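Local atomic coordinates of probable dehydrogenase (Bordetella bronchiseptica, PDB entry 3MOI), a protein that probably acts as an NAD(P)-dependent dehydrogenase of the GFO/IDH/MocA family, on a substrate that is not established. Residues Q83-G88 / A114-V119; K95-S100 / D105-A110; R131-I136 / G301-T306; S146-F151 / K187-Q192; Y153-Y158 / G257-V262. All blocks are in the same frame, centred on the assembly; numbering follows the deposited sequence.

The five contacts follow the two-domain plan of a GFO/IDH/MocA dehydrogenase. Contacts 1 and 2 come first along the chain and lie in the Rossmann domain, their centres about 13 Å apart; contact 2 is nested inside the loop that contact 1 closes. Contacts 3 and 4, with centres about 7 Å apart, pack helices 128-139 and 179-190 on neighbouring strands 302-307 and 145-153 of the large mixed sheet. Contacts 4 and 5 both lie inside the loop closed by contact 3, and their segments alternate; contact 5 begins where strand 145-153 ends. Contacts 3, 4 and 5 reach the second subunit, so the sheet domain builds each subunit's core and also contributes to the interface between subunits.

Contact 1: Q83-G88 / A114-V119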
# COMPACT_ATOMS: atom_id res chain seq x y z
N GLN A 83 2.50 40.55 -4.11
CA GLN A 83 2.25 41.61 -5.05
C GLN A 83 0.80 41.58 -5.52
O GLN A 83 0.13 42.63 -5.56
CB GLN A 83 3.15 41.48 -6.27
CG GLN A 83 4.49 42.07 -6.16
CD GLN A 83 5.29 41.71 -7.37
OE1 GLN A 83 5.23 42.38 -8.37
NE2 GLN A 83 6.00 40.61 -7.31
N ALA A 84 0.29 40.41 -5.89
CA ALA A 84 -1.11 40.35 -6.35
C ALA A 84 -2.07 40.78 -5.25
O ALA A 84 -3.00 41.53 -5.50
CB ALA A 84 -1.47 38.98 -6.85
N SER A 85 -1.81 40.32 -4.02
CA SER A 85 -2.66 40.68 -2.90
C SER A 85 -2.75 42.15 -2.70
O SER A 85 -3.82 42.65 -2.35
CB SER A 85 -2.09 40.15 -1.60
OG SER A 85 -2.11 38.78 -1.59
N GLU A 86 -1.61 42.83 -2.86
CA GLU A 86 -1.55 44.28 -2.63
C GLU A 86 -2.36 45.03 -3.71
O GLU A 86 -2.84 46.11 -3.43
CB GLU A 86 -0.09 44.80 -2.43
CG GLU A 86 0.49 44.14 -1.15
CD GLU A 86 1.85 44.64 -0.62
OE1 GLU A 86 2.69 45.21 -1.41
OE2 GLU A 86 2.06 44.38 0.62
N GLN A 87 -2.59 44.41 -4.87
CA GLN A 87 -3.52 44.96 -5.83
C GLN A 87 -5.00 44.58 -5.64
O GLN A 87 -5.82 44.99 -6.45
CB GLN A 87 -3.11 44.62 -7.25
CG GLN A 87 -1.78 45.19 -7.68
CD GLN A 87 -1.73 46.73 -7.58
OE1 GLN A 87 -2.58 47.45 -8.17
NE2 GLN A 87 -0.74 47.23 -6.85
N GLY A 88 -5.35 43.82 -4.60
CA GLY A 88 -6.73 43.28 -4.47
C GLY A 88 -7.15 42.25 -5.55
O GLY A 88 -8.32 42.20 -5.98
N ALA A 114 -5.26 41.76 2.78
CA ALA A 114 -5.91 42.29 1.60
C ALA A 114 -7.42 41.86 1.47
O ALA A 114 -8.17 42.51 0.74
CB ALA A 114 -5.14 41.93 0.30
N GLY A 115 -7.84 40.78 2.11
CA GLY A 115 -9.22 40.37 1.94
C GLY A 115 -9.44 39.58 0.66
O GLY A 115 -10.56 39.40 0.25
N VAL A 116 -8.38 39.09 0.01
CA VAL A 116 -8.56 38.37 -1.24
C VAL A 116 -8.70 36.86 -1.02
O VAL A 116 -8.36 36.38 0.06
CB VAL A 116 -7.42 38.68 -2.25
CG1 VAL A 116 -7.30 40.19 -2.51
CG2 VAL A 116 -6.15 38.04 -1.87
N HIS A 117 -9.18 36.14 -2.02
CA HIS A 117 -9.23 34.70 -1.96
C HIS A 117 -8.07 34.08 -2.68
O HIS A 117 -7.72 34.54 -3.77
CB HIS A 117 -10.50 34.17 -2.59
CG HIS A 117 -11.72 34.56 -1.83
ND1 HIS A 117 -12.57 35.58 -2.23
CD2 HIS A 117 -12.21 34.11 -0.65
CE1 HIS A 117 -13.55 35.71 -1.35
NE2 HIS A 117 -13.36 34.82 -0.40
N LEU A 118 -7.54 33.01 -2.10
CA LEU A 118 -6.42 32.27 -2.64
C LEU A 118 -6.73 30.83 -2.66
O LEU A 118 -7.15 30.33 -1.69
CB LEU A 118 -5.16 32.41 -1.75
CG LEU A 118 -3.95 31.57 -2.28
CD1 LEU A 118 -2.53 32.34 -2.19
CD2 LEU A 118 -3.89 30.26 -1.60
N VAL A 119 -6.43 30.13 -3.73
CA VAL A 119 -6.47 28.69 -3.77
C VAL A 119 -5.12 28.17 -4.25
O VAL A 119 -4.55 28.73 -5.19
CB VAL A 119 -7.52 28.23 -4.83
CG1 VAL A 119 -7.26 26.73 -5.32
CG2 VAL A 119 -8.93 28.45 -4.35
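With its first torsion at -56°, Val116 sets CG1 beside its own backbone N, where it lies against Gly88, and turns CG2 toward Ser85. CG1 comes to 3.7 Å from Gly88 C, so one methyl branch rests on the backbone just past helix 77-86. The other branch is looser: Val116 CG2 stands 4.1 Å from Ser85 OG. Ala114, in the last turn of helix 101-114, points its single methyl at the neighbouring helix end, and Ala114 CB reaches Ser85 O at only 3.0 Å. That carbonyl accepts a hydrogen bond from Gly88 N, at 3.0 Å to Ser85 O.

Both helices finish in Schellman motifs, at Gly88 and Gly115, where positive phi suits glycine. These turns bring two helix ends together at the edge of the Rossmann domain, close to the outermost strand 118-120. Small residues fit such an approach: Ser85 and Ala114 bring their CB atoms to 4.0 Å. Since the hydroxyl of Ser85 is hydrogen-bonded within its own helix to Val81 O, it meets valine with its polar need already met, and the contact rests on van der Waals packing alone.

Contact 2: K95-S100 / D105-A110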
# COMPACT_ATOMS: atom_id res chain seq x y z
N LYS A 95 1.63 24.48 -6.70
CA LYS A 95 2.50 23.82 -5.75
C LYS A 95 3.84 23.66 -6.45
O LYS A 95 3.89 23.53 -7.64
CB LYS A 95 1.89 22.49 -5.33
CG LYS A 95 1.90 21.39 -6.42
CD LYS A 95 2.88 20.16 -6.13
CE LYS A 95 3.52 19.58 -7.45
NZ LYS A 95 2.63 19.67 -8.70
N PRO A 96 4.95 23.73 -5.72
CA PRO A 96 4.99 23.97 -4.29
C PRO A 96 4.53 25.37 -3.95
O PRO A 96 4.84 26.29 -4.68
CB PRO A 96 6.47 23.78 -3.95
CG PRO A 96 7.04 22.97 -5.05
CD PRO A 96 6.28 23.39 -6.26
N LEU A 97 3.75 25.52 -2.88
CA LEU A 97 3.44 26.87 -2.36
C LEU A 97 4.75 27.65 -2.17
O LEU A 97 4.94 28.70 -2.80
CB LEU A 97 2.73 26.79 -1.00
CG LEU A 97 1.58 27.71 -0.59
CD1 LEU A 97 1.71 28.16 0.86
CD2 LEU A 97 1.32 28.88 -1.50
N THR A 98 5.60 27.14 -1.27
CA THR A 98 6.89 27.69 -0.94
C THR A 98 7.60 26.55 -0.26
O THR A 98 6.95 25.62 0.23
CB THR A 98 6.90 28.62 0.27
OG1 THR A 98 5.58 28.86 0.78
CG2 THR A 98 7.68 29.80 0.02
N LEU A 99 8.92 26.71 -0.09
CA LEU A 99 9.74 25.81 0.69
C LEU A 99 9.93 26.32 2.11
O LEU A 99 10.42 25.60 2.98
CB LEU A 99 11.11 25.71 0.06
CG LEU A 99 11.47 24.67 -1.02
CD1 LEU A 99 10.29 24.25 -1.87
CD2 LEU A 99 12.70 25.19 -1.84
N SER A 100 9.50 27.55 2.37
CA SER A 100 9.87 28.23 3.60
C SER A 100 8.65 28.62 4.53
O SER A 100 7.78 29.37 4.14
CB SER A 100 10.66 29.47 3.19
OG SER A 100 10.42 30.54 4.05
N ASP A 105 4.17 32.37 5.94
CA ASP A 105 3.53 33.30 6.85
C ASP A 105 3.37 34.62 6.18
O ASP A 105 2.35 35.24 6.35
CB ASP A 105 4.30 33.49 8.18
CG ASP A 105 4.16 32.28 9.11
OD1 ASP A 105 3.25 31.41 8.86
OD2 ASP A 105 4.94 32.19 10.09
N ARG A 106 4.35 35.06 5.40
CA ARG A 106 4.20 36.34 4.73
C ARG A 106 3.05 36.31 3.74
O ARG A 106 2.37 37.33 3.53
CB ARG A 106 5.45 36.77 3.95
CG ARG A 106 6.69 37.21 4.77
CD ARG A 106 7.75 37.81 3.74
NE ARG A 106 7.19 39.03 3.09
CZ ARG A 106 7.48 39.48 1.86
NH1 ARG A 106 8.29 38.83 1.01
NH2 ARG A 106 6.90 40.60 1.46
N MET A 107 2.84 35.15 3.15
CA MET A 107 1.78 34.96 2.13
C MET A 107 0.38 35.03 2.79
O MET A 107 -0.53 35.77 2.34
CB MET A 107 2.02 33.65 1.34
CG MET A 107 3.27 33.68 0.36
SD MET A 107 3.82 32.10 -0.33
CE MET A 107 4.92 31.79 0.86
N ILE A 108 0.24 34.34 3.92
CA ILE A 108 -0.99 34.31 4.68
C ILE A 108 -1.33 35.75 5.10
O ILE A 108 -2.44 36.23 4.89
CB ILE A 108 -0.84 33.33 5.88
CG1 ILE A 108 -0.81 31.86 5.33
CG2 ILE A 108 -1.95 33.49 6.94
CD1 ILE A 108 -0.27 30.80 6.32
N GLU A 109 -0.35 36.46 5.62
CA GLU A 109 -0.61 37.75 6.21
C GLU A 109 -1.04 38.74 5.12
O GLU A 109 -2.03 39.46 5.26
CB GLU A 109 0.59 38.18 7.05
CG GLU A 109 0.83 37.21 8.26
CD GLU A 109 2.19 37.38 9.04
OE1 GLU A 109 3.17 37.97 8.52
OE2 GLU A 109 2.26 36.90 10.21
N ALA A 110 -0.39 38.65 3.98
CA ALA A 110 -0.75 39.51 2.85
C ALA A 110 -2.16 39.21 2.31
O ALA A 110 -2.96 40.12 2.07
CB ALA A 110 0.28 39.37 1.73
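Met107 and Thr98 reach toward each other tip to tip, and their meeting is the tight part of this contact. The methyl of Met107 enters between the two branches of the threonine: Met107 CE is 3.0 Å from Thr98 OG1 and 3.5 Å from Thr98 CG2. A bend at the end of the methionine chain, chi3 -92°, turns CE toward Thr98 while the sulfur stays behind it, with Met107 SD at 3.9 Å from Thr98 OG1. Leu97 touches less closely, Leu97 CD2 lying 4.2 Å from that same SD. A long, flexible thioether suits the place, because it can bridge backbones whose nearest CA atoms, those of Leu97 and Met107, are 9.4 Å apart. Val81 of helix 77-86 also packs on Met107.

The looser, solvent side of the helix segment is marked by Arg106 and Glu109, both exposed; Asp105, partly exposed, forms a salt bridge through OD1 with Lys366. On the loop, Ser100 is also partly exposed and serves as N-cap of helix 101-114, its OG taking the amide of Glu103. The carbonyl of Leu97 accepts a hydrogen bond from His77 ND1, tying the buried stretch of loop to the preceding helix.

A cis peptide bond precedes Pro96, and Lys95-Pro96 matches the end of the Glu-Lys-Pro motif familiar in this family. The loop connects strand 90-93 to helix 101-114, so Met107 packs helix 101-114 against the loop that leads into it, within a beta-alpha-beta unit of the Rossmann fold.

Contact 3: R131-I136 / G301-T306; sequences RTLRAI and GVMLVT
In the alpha/beta layering of the GFO/IDH/MocA C-terminal domain, Leu133 anchors helix 128-139 to one face of the mixed sheet by meeting Met303 and Val305 of strand 302-307. The alternation of the strand makes this possible. Met303 and Val305 both direct their side chains at the helix, whereas Leu304 between them points away, toward the face where Tyr153 of the second subunit packs on it. The strand thus turns one face to its own helix and the other to the second subunit.

Leucine suits the helix position because its fork can serve two strand residues at once. With CG anti to the carbonyl carbon (chi1 -70°), the chain extends from the helix toward the sheet, and the CA atoms of Leu133 and Val305 remain 8.4 Å apart. One branch goes to the methionine and the other to the valine. Around them, Ile189 of helix 179-190 touches both Leu133 and Met303, and Leu312 of strand 310-314 touches both Leu133 and Val305, so the fork is buried among apolar side chains from two helices and two strands.

Beta-branched Val305 is at home in a strand and presents a short, stiff surface, meeting Leu133 CD2 with its CG2 at 4.3 Å. Met303 reaches further, and a bend at the end of its chain brings CE to 3.8 Å from Leu133 CD1.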
# COMPACT_ATOMS: atom_id res chain seq x y z
N ARG A 131 -12.75 14.43 -5.07
CA ARG A 131 -13.93 15.13 -4.57
C ARG A 131 -15.07 14.16 -4.39
O ARG A 131 -15.83 14.23 -3.41
CB ARG A 131 -14.35 16.20 -5.56
CG ARG A 131 -15.57 17.05 -5.17
CD ARG A 131 -15.56 18.30 -6.10
NE ARG A 131 -16.90 18.64 -6.58
CZ ARG A 131 -17.48 19.84 -6.44
NH1 ARG A 131 -16.86 20.85 -5.80
NH2 ARG A 131 -18.70 20.03 -6.92
N THR A 132 -15.17 13.21 -5.31
CA THR A 132 -16.22 12.20 -5.19
C THR A 132 -16.02 11.34 -3.98
O THR A 132 -17.00 11.06 -3.32
CB THR A 132 -16.36 11.30 -6.42
OG1 THR A 132 -16.40 12.14 -7.58
CG2 THR A 132 -17.64 10.46 -6.33
N LEU A 133 -14.78 10.94 -3.69
CA LEU A 133 -14.49 10.14 -2.51
C LEU A 133 -14.90 10.94 -1.28
O LEU A 133 -15.52 10.39 -0.39
CB LEU A 133 -13.01 9.67 -2.40
CG LEU A 133 -12.47 8.60 -3.39
CD1 LEU A 133 -10.93 8.65 -3.58
CD2 LEU A 133 -12.85 7.14 -3.07
N ARG A 134 -14.59 12.25 -1.25
CA ARG A 134 -15.01 13.09 -0.11
C ARG A 134 -16.54 13.06 0.01
O ARG A 134 -17.09 12.73 1.08
CB ARG A 134 -14.50 14.56 -0.21
CG ARG A 134 -15.01 15.48 0.90
CD ARG A 134 -14.70 17.04 0.64
NE ARG A 134 -13.60 17.43 1.54
CZ ARG A 134 -13.59 18.32 2.53
NH1 ARG A 134 -14.61 19.16 2.79
NH2 ARG A 134 -12.46 18.39 3.25
N ALA A 135 -17.23 13.37 -1.06
CA ALA A 135 -18.72 13.41 -0.96
C ALA A 135 -19.25 12.09 -0.33
O ALA A 135 -20.06 12.11 0.61
CB ALA A 135 -19.33 13.69 -2.29
N ILE A 136 -18.71 10.96 -0.76
CA ILE A 136 -19.19 9.67 -0.26
C ILE A 136 -18.97 9.51 1.24
O ILE A 136 -19.86 9.09 1.96
CB ILE A 136 -18.53 8.51 -1.04
CG1 ILE A 136 -19.12 8.48 -2.47
CG2 ILE A 136 -18.73 7.22 -0.35
CD1 ILE A 136 -18.28 7.78 -3.48
N GLY A 301 -1.97 7.52 -8.72
CA GLY A 301 -1.77 6.16 -8.21
C GLY A 301 -3.14 5.63 -7.82
O GLY A 301 -4.19 6.11 -8.33
N VAL A 302 -3.15 4.71 -6.88
CA VAL A 302 -4.39 4.21 -6.37
C VAL A 302 -4.62 4.63 -4.96
O VAL A 302 -3.70 4.86 -4.22
CB VAL A 302 -4.55 2.67 -6.51
CG1 VAL A 302 -3.59 2.07 -7.61
CG2 VAL A 302 -4.53 2.01 -5.20
N MET A 303 -5.88 4.72 -4.58
CA MET A 303 -6.26 5.26 -3.32
C MET A 303 -7.42 4.43 -2.81
O MET A 303 -8.50 4.53 -3.36
CB MET A 303 -6.65 6.74 -3.51
CG MET A 303 -5.41 7.69 -3.79
SD MET A 303 -5.69 9.51 -3.84
CE MET A 303 -7.25 9.52 -3.13
N LEU A 304 -7.17 3.62 -1.78
CA LEU A 304 -8.13 2.69 -1.20
C LEU A 304 -8.61 3.11 0.21
O LEU A 304 -7.86 3.07 1.18
CB LEU A 304 -7.49 1.26 -1.11
CG LEU A 304 -7.19 0.56 -2.47
CD1 LEU A 304 -6.02 -0.40 -2.49
CD2 LEU A 304 -8.44 -0.16 -2.93
N VAL A 305 -9.88 3.50 0.33
CA VAL A 305 -10.34 4.11 1.58
C VAL A 305 -11.14 3.08 2.27
O VAL A 305 -12.15 2.70 1.75
CB VAL A 305 -11.24 5.30 1.29
CG1 VAL A 305 -11.76 5.94 2.55
CG2 VAL A 305 -10.51 6.23 0.39
N THR A 306 -10.73 2.61 3.43
CA THR A 306 -11.53 1.57 3.98
C THR A 306 -12.40 2.11 5.13
O THR A 306 -11.94 2.59 6.17
CB THR A 306 -10.70 0.21 4.23
OG1 THR A 306 -10.72 -0.19 5.58
CG2 THR A 306 -9.39 0.24 3.69

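Contact 4: S146-F151 / K187-Q192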
# COMPACT_ATOMS: atom_id res chain seq x y z
N SER A 146 -11.67 4.27 8.59
CA SER A 146 -10.73 3.65 9.52
C SER A 146 -9.29 3.87 9.08
O SER A 146 -8.42 4.12 9.89
CB SER A 146 -11.00 2.15 9.67
OG SER A 146 -10.08 1.57 10.61
N MET A 147 -9.04 3.78 7.79
CA MET A 147 -7.69 3.83 7.29
C MET A 147 -7.73 4.11 5.80
O MET A 147 -8.68 3.78 5.19
CB MET A 147 -6.90 2.55 7.61
CG MET A 147 -7.19 1.24 6.78
SD MET A 147 -6.12 -0.16 7.22
CE MET A 147 -6.97 -1.31 6.16
N LEU A 148 -6.72 4.77 5.26
CA LEU A 148 -6.58 4.92 3.82
C LEU A 148 -5.30 4.28 3.36
O LEU A 148 -4.33 4.26 4.09
CB LEU A 148 -6.44 6.39 3.46
CG LEU A 148 -7.70 7.25 3.39
CD1 LEU A 148 -8.01 7.70 4.80
CD2 LEU A 148 -7.44 8.36 2.48
N ASN A 149 -5.26 3.83 2.11
CA ASN A 149 -4.02 3.32 1.53
C ASN A 149 -3.78 3.94 0.17
O ASN A 149 -4.54 3.74 -0.71
CB ASN A 149 -4.16 1.81 1.43
CG ASN A 149 -2.89 1.10 1.00
OD1 ASN A 149 -1.82 1.70 0.95
ND2 ASN A 149 -3.00 -0.19 0.70
N CYS A 150 -2.75 4.73 -0.00
CA CYS A 150 -2.47 5.36 -1.28
C CYS A 150 -1.11 4.93 -1.73
O CYS A 150 -0.18 5.06 -0.95
CB CYS A 150 -2.44 6.91 -1.12
SG CYS A 150 -3.96 7.49 -0.30
N PHE A 151 -0.95 4.55 -3.00
CA PHE A 151 0.39 4.38 -3.54
C PHE A 151 0.44 4.79 -4.99
O PHE A 151 -0.57 4.85 -5.65
CB PHE A 151 0.93 2.94 -3.34
CG PHE A 151 0.05 1.89 -3.95
CD1 PHE A 151 -1.06 1.41 -3.26
CD2 PHE A 151 0.27 1.45 -5.26
CE1 PHE A 151 -1.91 0.50 -3.82
CE2 PHE A 151 -0.60 0.54 -5.86
CZ PHE A 151 -1.69 0.05 -5.14
N LYS A 187 -6.01 14.70 3.17
CA LYS A 187 -6.77 15.71 3.85
C LYS A 187 -8.17 15.98 3.26
O LYS A 187 -9.13 16.24 4.00
CB LYS A 187 -6.00 16.98 3.82
CG LYS A 187 -4.69 16.93 4.65
CD LYS A 187 -4.36 18.36 5.10
CE LYS A 187 -3.66 19.11 4.10
NZ LYS A 187 -3.31 20.45 4.65
N THR A 188 -8.26 15.99 1.95
CA THR A 188 -9.52 16.28 1.32
C THR A 188 -10.56 15.16 1.57
O THR A 188 -11.67 15.43 2.01
CB THR A 188 -9.32 16.44 -0.17
OG1 THR A 188 -8.55 17.63 -0.44
CG2 THR A 188 -10.66 16.49 -0.90
N ILE A 189 -10.17 13.89 1.33
CA ILE A 189 -11.04 12.77 1.57
C ILE A 189 -11.45 12.76 3.03
O ILE A 189 -12.60 12.52 3.32
CB ILE A 189 -10.34 11.46 1.22
CG1 ILE A 189 -10.16 11.35 -0.30
CG2 ILE A 189 -11.13 10.22 1.71
CD1 ILE A 189 -8.94 10.47 -0.75
N THR A 190 -10.55 12.97 3.97
CA THR A 190 -10.97 12.73 5.31
C THR A 190 -11.50 13.94 6.00
O THR A 190 -12.17 13.83 6.98
CB THR A 190 -9.86 12.19 6.21
OG1 THR A 190 -8.88 13.22 6.41
CG2 THR A 190 -9.25 10.90 5.59
N GLY A 191 -11.18 15.13 5.54
CA GLY A 191 -11.41 16.31 6.38
C GLY A 191 -10.71 16.35 7.74
O GLY A 191 -11.11 17.11 8.58
N GLN A 192 -9.68 15.53 7.97
CA GLN A 192 -8.95 15.56 9.24
C GLN A 192 -7.54 16.16 9.19
O GLN A 192 -6.84 16.09 8.20
CB GLN A 192 -8.88 14.17 9.80
CG GLN A 192 -10.27 13.59 10.24
CD GLN A 192 -10.06 12.32 11.00
OE1 GLN A 192 -9.49 12.36 12.12
NE2 GLN A 192 -10.47 11.17 10.42
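Leu148 joins strand 145-153 to the last turn of helix 179-190, a helix-on-sheet contact of the GFO/IDH/MocA C-terminal domain. The cross-segment interactions are apolar. Leu148 meets both helix residues obliquely with its two branches: CD1 rests 3.5 Å from Thr190 CG2, while CD2 lies more loosely, 4.1 Å from Ile189 CD1. Leucine thus spans two successive residues of the helix end, and Ile189 offers it the tip of its longer branch. Ala226 of strand 225-231 also packs on Leu148.

Backbone hydrogen bonds fix the two partners separately. In the strand, Ser146 and Met147 both face Thr306 in a classic beta bulge. In the helix, Gly191 N binds Lys187 O at 2.8 Å, and the positive phi at Gly191, easily adopted by glycine, ends the helical run.

Side-chain hydrogen bonds explain the choice of threonine. Its first torsion, 68°, places CG2 anti to the carbonyl carbon to meet the leucine and puts OG1 between the backbone N and the carbonyl carbon. That hydroxyl is hydrogen-bonded to Ile186 O in the turn before, and it also closes an ST turn by accepting the backbone amide of Gln192: Gln192 N to Thr190 OG1 measures 2.9 Å, with an N-H...O angle of 159°.

Contact 5: Y153-Y158 / G257-V262; sequences YTDFLY and GGARKV
Tyr158 and Ala259 approach to 5.2 Å between CA atoms, where a short 3-10 turn, residues 156-157, brings the loop after strand 145-153 against helix 258-265. The turn is closed by a bond of 2.9 Å from Tyr158 N to Asp155 O. Only a small side chain suits so close an approach, and Ala259 supplies it: its CB sits 3.1 Å from Tyr158 O and 3.8 Å from Tyr158 CB. On its other flank the same methyl lies 3.7 Å from Asp155 OD1. The other oxygen of that carboxylate, Asp155 OD2, makes a salt bridge with Arg159.

This loop leaves the strand of the large mixed sheet in the GFO/IDH/MocA C-terminal domain that also meets the second subunit, and Arg260, next to the alanine, touches Tyr158 in its own chain while also reaching that subunit. Arg260 and Tyr158 run side by side in the same direction, which lets the guanidinium settle over one face of the ring. The interaction is cation-pi, with CZ 4.3 Å from the ring centroid and 13° off the normal. A bend in the arginine chain at chi3, -78°, folds the group back over the tyrosine. It is shifted toward the rim and tilted, the two planes being 38° apart, and NH2 comes nearest, 3.5 Å from Tyr158 CE2. Tyrosine offers more than its face here, since its OH is hydrogen-bonded to Asp205 OD2. Arg260 NH2 has further partners in Tyr233 O and, by a salt bridge, Asp324 of the second subunit.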
# COMPACT_ATOMS: atom_id res chain seq x y z
N TYR A 153 3.47 4.30 -8.09
CA TYR A 153 4.80 4.01 -8.63
C TYR A 153 4.82 4.59 -10.05
O TYR A 153 3.87 4.37 -10.85
CB TYR A 153 5.05 2.47 -8.69
CG TYR A 153 5.03 1.82 -7.32
CD1 TYR A 153 3.87 1.74 -6.58
CD2 TYR A 153 6.18 1.31 -6.75
CE1 TYR A 153 3.86 1.17 -5.32
CE2 TYR A 153 6.17 0.74 -5.48
CZ TYR A 153 5.03 0.70 -4.77
OH TYR A 153 5.06 0.11 -3.52
N THR A 154 5.91 5.27 -10.39
CA THR A 154 5.90 6.34 -11.42
C THR A 154 7.25 6.42 -12.08
O THR A 154 8.16 5.69 -11.65
CB THR A 154 5.66 7.59 -10.66
OG1 THR A 154 4.27 7.85 -10.66
CG2 THR A 154 6.42 8.70 -11.12
N ASP A 155 7.39 7.27 -13.12
CA ASP A 155 8.70 7.48 -13.75
C ASP A 155 9.25 8.89 -13.58
O ASP A 155 10.15 9.33 -14.34
CB ASP A 155 8.64 7.12 -15.22
CG ASP A 155 7.79 8.10 -16.04
OD1 ASP A 155 7.63 7.80 -17.28
OD2 ASP A 155 7.31 9.12 -15.43
N PHE A 156 8.78 9.55 -12.53
CA PHE A 156 8.98 10.95 -12.28
C PHE A 156 10.45 11.30 -12.28
O PHE A 156 10.89 12.25 -12.93
CB PHE A 156 8.33 11.32 -10.93
CG PHE A 156 8.70 12.68 -10.42
CD1 PHE A 156 7.90 13.79 -10.70
CD2 PHE A 156 9.80 12.85 -9.63
CE1 PHE A 156 8.23 15.06 -10.23
CE2 PHE A 156 10.13 14.12 -9.13
CZ PHE A 156 9.34 15.23 -9.45
N LEU A 157 11.25 10.55 -11.57
CA LEU A 157 12.63 10.97 -11.44
C LEU A 157 13.32 10.96 -12.82
O LEU A 157 14.30 11.66 -13.00
CB LEU A 157 13.40 10.10 -10.45
CG LEU A 157 14.73 10.76 -10.00
CD1 LEU A 157 14.42 11.94 -9.13
CD2 LEU A 157 15.68 9.78 -9.29
N TYR A 158 12.85 10.17 -13.78
CA TYR A 158 13.53 10.08 -15.05
C TYR A 158 12.84 10.84 -16.19
O TYR A 158 13.16 10.63 -17.32
CB TYR A 158 13.79 8.61 -15.41
CG TYR A 158 14.75 8.00 -14.40
CD1 TYR A 158 16.13 8.09 -14.56
CD2 TYR A 158 14.28 7.42 -13.23
CE1 TYR A 158 17.02 7.56 -13.60
CE2 TYR A 158 15.15 6.91 -12.29
CZ TYR A 158 16.51 6.98 -12.49
OH TYR A 158 17.33 6.44 -11.53
N GLY A 257 10.84 0.67 -19.52
CA GLY A 257 12.10 1.38 -19.83
C GLY A 257 11.90 2.91 -19.92
O GLY A 257 12.67 3.71 -19.38
N GLY A 258 10.81 3.27 -20.60
CA GLY A 258 10.48 4.64 -21.01
C GLY A 258 11.42 5.80 -20.79
O GLY A 258 12.25 6.10 -21.64
N ALA A 259 11.26 6.47 -19.66
CA ALA A 259 11.86 7.76 -19.45
C ALA A 259 13.35 7.65 -19.26
O ALA A 259 14.09 8.56 -19.60
CB ALA A 259 11.19 8.48 -18.23
N ARG A 260 13.78 6.54 -18.68
CA ARG A 260 15.20 6.24 -18.51
C ARG A 260 15.91 5.94 -19.87
O ARG A 260 17.05 6.35 -20.08
CB ARG A 260 15.39 5.08 -17.52
CG ARG A 260 16.87 4.76 -17.24
CD ARG A 260 17.10 3.42 -16.50
NE ARG A 260 16.82 3.55 -15.07
CZ ARG A 260 15.63 3.37 -14.50
NH1 ARG A 260 14.58 3.00 -15.24
NH2 ARG A 260 15.50 3.52 -13.17
N LYS A 261 15.23 5.22 -20.78
CA LYS A 261 15.73 5.00 -22.14
C LYS A 261 15.95 6.34 -22.83
O LYS A 261 17.06 6.66 -23.24
CB LYS A 261 14.73 4.16 -22.97
CG LYS A 261 15.29 3.43 -24.22
CD LYS A 261 14.18 2.66 -25.04
CE LYS A 261 13.01 2.06 -24.14
NZ LYS A 261 13.38 0.98 -23.10
N VAL A 262 14.89 7.13 -22.90
CA VAL A 262 14.99 8.45 -23.53
C VAL A 262 16.22 9.21 -23.02
O VAL A 262 16.93 9.82 -23.80
CB VAL A 262 13.69 9.28 -23.36
CG1 VAL A 262 13.93 10.71 -23.76
CG2 VAL A 262 12.53 8.70 -24.18